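CcbJ (Streptomyces caelestis, PDB 4HGZ) probably works as an S-adenosyl-L-methionine-dependent N-methyltransferase, transferring a methyl group from the cofactor to a nitrogen of its substrate. Local coordinates at residues Pro65-Gly70 with Gly118-Leu123; Glu86-Glu91 with Gly126-Ser131. One frame throughout, in Å; residues are numbered along the deposited sequence.

Contact 1: residues Pro65-Gly70 with Gly118-Leu123; sequences PVLELG and GNFAKL
Beside the cofactor site of this methyltransferase, the first strand of the Rossmann-like sheet packs on a loop residue of the S-adenosyl-L-homocysteine site: Leu69 and Leu67 of strand 66-69 meet the ring of Phe120. Leu69 makes the fuller contact. Its CD2 methyl sits over one face of the ring, 3.5 Å from the centroid and only 7° off the ring normal, a CH-pi contact aimed almost straight at the middle of the phenyl group. CD1 of Leu69 reaches the CD2-CE2 side of the same ring, 3.9 Å from Phe120 CE2. Leu67, two residues earlier and so on the same side of the strand, brings its CD2 obliquely to Phe120 CE1 at 3.8 Å. With CG anti to the backbone N (chi1 -177°), Phe120 carries its ring out of the loop and onto the two leucines. An Asx turn shapes the loop around it: Asn119 OD1 accepts from Ala121 N at 2.8 Å, the donor standing above the carbonyl plane, while Asn119 O takes the backbone N-H groups of Lys122 and Leu123. Helix 146-159 adds to the hydrophobic cluster through Cys152 against Leu69 and Leu159 against Leu67 and Phe120. Asn119 and Phe120 both bind S-adenosyl-L-homocysteine in a structure of this protein, though the ligand is absent from this chain, and their loop follows strand 113-117, a cofactor-binding position familiar from class I methyltransferases.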
loop_
_atom_site.group_PDB
_atom_site.type_symbol
_atom_site.label_atom_id
_atom_site.label_comp_id
_atom_site.label_asym_id
_atom_site.label_seq_id
_atom_site.Cartn_x
_atom_site.Cartn_y
_atom_site.Cartn_z
ATOM N N PRO C 65 -35.504 1.405 -33.713
ATOM C CA PRO C 65 -35.241 2.432 -32.689
ATOM C C PRO C 65 -34.671 1.899 -31.374
ATOM O O PRO C 65 -35.027 0.805 -30.930
ATOM C CB PRO C 65 -36.625 3.044 -32.440
ATOM C CG PRO C 65 -37.603 1.943 -32.779
ATOM C CD PRO C 65 -36.893 0.916 -33.651
ATOM N N VAL C 66 -33.803 2.685 -30.751
ATOM C CA VAL C 66 -33.196 2.282 -29.495
ATOM C C VAL C 66 -33.553 3.250 -28.381
ATOM O O VAL C 66 -33.870 4.413 -28.630
ATOM C CB VAL C 66 -31.659 2.194 -29.605
ATOM C CG1 VAL C 66 -31.261 1.270 -30.747
ATOM C CG2 VAL C 66 -31.067 3.577 -29.816
ATOM N N LEU C 67 -33.485 2.762 -27.148
ATOM C CA LEU C 67 -33.818 3.565 -25.986
ATOM C C LEU C 67 -32.581 3.730 -25.119
ATOM O O LEU C 67 -31.997 2.739 -24.688
ATOM C CB LEU C 67 -34.912 2.868 -25.184
ATOM C CG LEU C 67 -35.449 3.601 -23.958
ATOM C CD1 LEU C 67 -36.464 4.642 -24.385
ATOM C CD2 LEU C 67 -36.077 2.615 -22.980
ATOM N N GLU C 68 -32.165 4.972 -24.878
ATOM C CA GLU C 68 -31.082 5.221 -23.944
ATOM C C GLU C 68 -31.619 5.644 -22.576
ATOM O O GLU C 68 -32.279 6.671 -22.448
ATOM C CB GLU C 68 -30.074 6.264 -24.453
ATOM C CG GLU C 68 -28.923 6.434 -23.443
ATOM C CD GLU C 68 -27.843 7.435 -23.843
ATOM O OE1 GLU C 68 -27.996 8.125 -24.874
ATOM O OE2 GLU C 68 -26.832 7.531 -23.098
ATOM N N LEU C 69 -31.340 4.839 -21.556
ATOM C CA LEU C 69 -31.636 5.225 -20.195
ATOM C C LEU C 69 -30.530 6.161 -19.723
ATOM O O LEU C 69 -29.358 5.816 -19.801
ATOM C CB LEU C 69 -31.669 3.996 -19.304
ATOM C CG LEU C 69 -32.638 2.901 -19.725
ATOM C CD1 LEU C 69 -32.702 1.826 -18.659
ATOM C CD2 LEU C 69 -34.005 3.497 -19.944
ATOM N N GLY C 70 -30.896 7.347 -19.249
ATOM C CA GLY C 70 -29.919 8.309 -18.743
ATOM C C GLY C 70 -29.181 8.994 -19.863
ATOM O O GLY C 70 -27.957 8.973 -19.920
ATOM N N GLY C 118 -38.428 12.114 -17.663
ATOM C CA GLY C 118 -39.056 11.341 -16.613
ATOM C C GLY C 118 -38.193 10.301 -15.937
ATOM O O GLY C 118 -37.047 10.066 -16.308
ATOM N N ASN C 119 -38.767 9.685 -14.919
ATOM C CA ASN C 119 -38.151 8.592 -14.203
ATOM C C ASN C 119 -38.568 7.317 -14.911
ATOM O O ASN C 119 -39.761 7.051 -15.079
ATOM C CB ASN C 119 -38.611 8.612 -12.741
ATOM C CG ASN C 119 -38.456 7.273 -12.050
ATOM O OD1 ASN C 119 -37.867 6.337 -12.591
ATOM N ND2 ASN C 119 -38.991 7.177 -10.836
ATOM N N PHE C 120 -37.579 6.549 -15.355
ATOM C CA PHE C 120 -37.847 5.392 -16.197
ATOM C C PHE C 120 -38.860 4.437 -15.578
ATOM O O PHE C 120 -39.696 3.863 -16.273
ATOM C CB PHE C 120 -36.553 4.644 -16.497
ATOM C CG PHE C 120 -36.738 3.472 -17.410
ATOM C CD1 PHE C 120 -37.384 3.625 -18.627
ATOM C CD2 PHE C 120 -36.260 2.218 -17.057
ATOM C CE1 PHE C 120 -37.554 2.549 -19.473
ATOM C CE2 PHE C 120 -36.425 1.135 -17.900
ATOM C CZ PHE C 120 -37.073 1.296 -19.112
ATOM N N ALA C 121 -38.774 4.266 -14.267
ATOM C CA ALA C 121 -39.576 3.279 -13.574
ATOM C C ALA C 121 -41.063 3.602 -13.678
ATOM O O ALA C 121 -41.907 2.718 -13.527
ATOM C CB ALA C 121 -39.141 3.183 -12.117
ATOM N N LYS C 122 -41.376 4.868 -13.954
ATOM C CA LYS C 122 -42.757 5.346 -13.924
ATOM C C LYS C 122 -43.297 5.721 -15.292
ATOM O O LYS C 122 -44.509 5.815 -15.473
ATOM C CB LYS C 122 -42.897 6.531 -12.963
ATOM C CG LYS C 122 -42.900 6.112 -11.507
ATOM C CD LYS C 122 -42.511 7.245 -10.576
ATOM C CE LYS C 122 -42.599 6.765 -9.131
ATOM N NZ LYS C 122 -42.039 7.735 -8.165
ATOM N N LEU C 123 -42.406 5.943 -16.252
ATOM C CA LEU C 123 -42.833 6.308 -17.606
ATOM C C LEU C 123 -43.556 5.180 -18.317
ATOM O O LEU C 123 -43.118 4.038 -18.295
ATOM C CB LEU C 123 -41.650 6.763 -18.452
ATOM C CG LEU C 123 -41.331 8.245 -18.317
ATOM C CD1 LEU C 123 -39.839 8.472 -18.454
ATOM C CD2 LEU C 123 -42.098 9.023 -19.350
#

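Contact 2: residues Glu86-Glu91 with Gly126-Ser131; sequences EVHGVE and GEQRYS
The rings of His88 and Tyr130 pair obliquely and stand nearly perpendicular, planes at 86° and centroids 5.2 Å apart. What joins them is a hydrogen bond at their edges: Tyr130 OH lies near the imidazole plane, 2.6 Å from His88 ND1, and either atom could be the donor. At the far nitrogen of the imidazole, NE2 donates to Glu86 OE2 over 2.9 Å, in the ring plane of His88 but tilted out of the carboxylate plane, on its anti side. Held through both nitrogens, the imidazole has its rotation fixed, and the nearby carboxylate would probably stabilise positive charge on it. With CG anti to the carbonyl carbon (chi1 -59°), the imidazole swings off strand 87-91 so that ND1 comes to Tyr130 OH. In the parallel part of the Rossmann-like sheet, strand 66-69 runs between strands 87-91 and 130-135, so this pair spans a whole intervening strand; Leu67 of that strand packs against the Tyr130 ring and the CB of His88. Gln128 comes up more loosely, its OE1 4.2 Å from His88 CE1 near the imidazole plane. Its chain bends at chi2 (65°), and NE2 turns back to donate to Arg129 O at 2.9 Å. The guanidinium of Arg129 folds back too: NH1 donates to Gln128 O at 2.9 Å, from well above that carbonyl plane, and makes a weak bond to Gly126 O.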
loop_
_atom_site.group_PDB
_atom_site.type_symbol
_atom_site.label_atom_id
_atom_site.label_comp_id
_atom_site.label_asym_id
_atom_site.label_seq_id
_atom_site.Cartn_x
_atom_site.Cartn_y
_atom_site.Cartn_z
ATOM N N GLU C 86 -32.566 5.887 -34.862
ATOM C CA GLU C 86 -33.568 6.634 -34.094
ATOM C C GLU C 86 -33.416 6.367 -32.592
ATOM O O GLU C 86 -33.545 5.228 -32.137
ATOM C CB GLU C 86 -34.985 6.286 -34.554
ATOM C CG GLU C 86 -36.063 7.117 -33.873
ATOM C CD GLU C 86 -37.474 6.741 -34.305
ATOM O OE1 GLU C 86 -37.647 6.145 -35.386
ATOM O OE2 GLU C 86 -38.420 7.047 -33.551
ATOM N N VAL C 87 -33.143 7.425 -31.830
ATOM C CA VAL C 87 -32.900 7.297 -30.397
ATOM C C VAL C 87 -33.942 8.001 -29.525
ATOM O O VAL C 87 -34.038 9.232 -29.517
ATOM C CB VAL C 87 -31.532 7.867 -30.000
ATOM C CG1 VAL C 87 -31.328 7.698 -28.524
ATOM C CG2 VAL C 87 -30.436 7.165 -30.730
ATOM N N HIS C 88 -34.716 7.219 -28.787
ATOM C CA HIS C 88 -35.537 7.759 -27.710
ATOM C C HIS C 88 -34.684 7.798 -26.442
ATOM O O HIS C 88 -34.131 6.773 -26.027
ATOM C CB HIS C 88 -36.750 6.862 -27.496
ATOM C CG HIS C 88 -37.609 6.732 -28.713
ATOM N ND1 HIS C 88 -38.843 6.115 -28.697
ATOM C CD2 HIS C 88 -37.421 7.170 -29.981
ATOM C CE1 HIS C 88 -39.371 6.168 -29.908
ATOM N NE2 HIS C 88 -38.529 6.805 -30.704
ATOM N N GLY C 89 -34.558 8.970 -25.834
ATOM C CA GLY C 89 -33.727 9.096 -24.640
ATOM C C GLY C 89 -34.481 9.530 -23.399
ATOM O O GLY C 89 -35.119 10.587 -23.388
ATOM N N VAL C 90 -34.401 8.714 -22.352
ATOM C CA VAL C 90 -35.004 9.039 -21.071
ATOM C C VAL C 90 -34.016 9.736 -20.137
ATOM O O VAL C 90 -32.871 9.316 -20.012
ATOM C CB VAL C 90 -35.521 7.778 -20.369
ATOM C CG1 VAL C 90 -36.051 8.128 -18.987
ATOM C CG2 VAL C 90 -36.607 7.123 -21.204
ATOM N N GLU C 91 -34.472 10.799 -19.481
ATOM C CA GLU C 91 -33.646 11.557 -18.543
ATOM C C GLU C 91 -34.516 12.229 -17.476
ATOM O O GLU C 91 -35.502 12.885 -17.808
ATOM C CB GLU C 91 -32.856 12.633 -19.281
ATOM C CG GLU C 91 -32.007 13.487 -18.362
ATOM C CD GLU C 91 -31.084 12.640 -17.513
ATOM O OE1 GLU C 91 -30.988 12.890 -16.285
ATOM O OE2 GLU C 91 -30.471 11.710 -18.083
ATOM N N GLY C 126 -45.709 2.892 -23.714
ATOM C CA GLY C 126 -46.725 2.354 -24.614
ATOM C C GLY C 126 -46.362 1.045 -25.296
ATOM O O GLY C 126 -45.578 0.245 -24.770
ATOM N N GLU C 127 -46.943 0.841 -26.476
ATOM C CA GLU C 127 -46.764 -0.378 -27.255
ATOM C C GLU C 127 -45.413 -0.396 -27.955
ATOM O O GLU C 127 -45.078 -1.351 -28.656
ATOM C CB GLU C 127 -47.872 -0.490 -28.302
ATOM C CG GLU C 127 -49.270 -0.429 -27.727
ATOM C CD GLU C 127 -49.693 -1.725 -27.061
ATOM O OE1 GLU C 127 -48.896 -2.306 -26.293
ATOM O OE2 GLU C 127 -50.840 -2.158 -27.307
ATOM N N GLN C 128 -44.648 0.673 -27.775
ATOM C CA GLN C 128 -43.346 0.786 -28.405
ATOM C C GLN C 128 -42.405 -0.296 -27.909
ATOM O O GLN C 128 -42.279 -0.523 -26.700
ATOM C CB GLN C 128 -42.714 2.141 -28.107
ATOM C CG GLN C 128 -41.430 2.378 -28.890
ATOM C CD GLN C 128 -41.684 2.449 -30.394
ATOM O OE1 GLN C 128 -42.340 3.378 -30.881
ATOM N NE2 GLN C 128 -41.171 1.466 -31.136
ATOM N N ARG C 129 -41.739 -0.960 -28.845
ATOM C CA ARG C 129 -40.662 -1.875 -28.501
ATOM C C ARG C 129 -39.385 -1.382 -29.143
ATOM O O ARG C 129 -39.424 -0.599 -30.093
ATOM C CB ARG C 129 -40.988 -3.289 -28.949
ATOM C CG ARG C 129 -42.189 -3.865 -28.231
ATOM C CD ARG C 129 -41.899 -4.061 -26.759
ATOM N NE ARG C 129 -43.055 -4.634 -26.086
ATOM C CZ ARG C 129 -44.007 -3.906 -25.514
ATOM N NH1 ARG C 129 -43.931 -2.579 -25.525
ATOM N NH2 ARG C 129 -45.032 -4.507 -24.931
ATOM N N TYR C 130 -38.256 -1.822 -28.606
ATOM C CA TYR C 130 -36.968 -1.334 -29.064
ATOM C C TYR C 130 -36.045 -2.483 -29.428
ATOM O O TYR C 130 -36.250 -3.624 -28.998
ATOM C CB TYR C 130 -36.321 -0.484 -27.976
ATOM C CG TYR C 130 -37.071 0.781 -27.665
ATOM C CD1 TYR C 130 -36.710 1.983 -28.259
ATOM C CD2 TYR C 130 -38.142 0.779 -26.780
ATOM C CE1 TYR C 130 -37.395 3.155 -27.983
ATOM C CE2 TYR C 130 -38.836 1.950 -26.495
ATOM C CZ TYR C 130 -38.457 3.133 -27.104
ATOM O OH TYR C 130 -39.133 4.300 -26.842
ATOM N N SER C 131 -35.024 -2.170 -30.216
ATOM C CA SER C 131 -34.079 -3.169 -30.699
ATOM C C SER C 131 -32.951 -3.268 -29.701
ATOM O O SER C 131 -32.334 -4.316 -29.539
ATOM C CB SER C 131 -33.525 -2.755 -32.059
ATOM O OG SER C 131 -32.785 -1.550 -31.946
#

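How the contacts relate
From the N-terminal side the chain enters strand 66-69, the first half of contact 1, then passes through helix 77-82 to strand 87-91, which opens contact 2. Helix 94-106 and strand 113-117 follow before the loop at 118-123 closes contact 1; a few residues on, 126-131 closes contact 2 as strand 130-135 begins. The two closures therefore cross rather than nest. Strands 66-69 and 87-91 are neighbours in the sheet, with probable backbone hydrogen bonds from Glu68 N to His88 O and from Gly70 N to Val90 O. Together the contacts tie the loop after strand 113-117 and the start of strand 130-135 back to the first two strands.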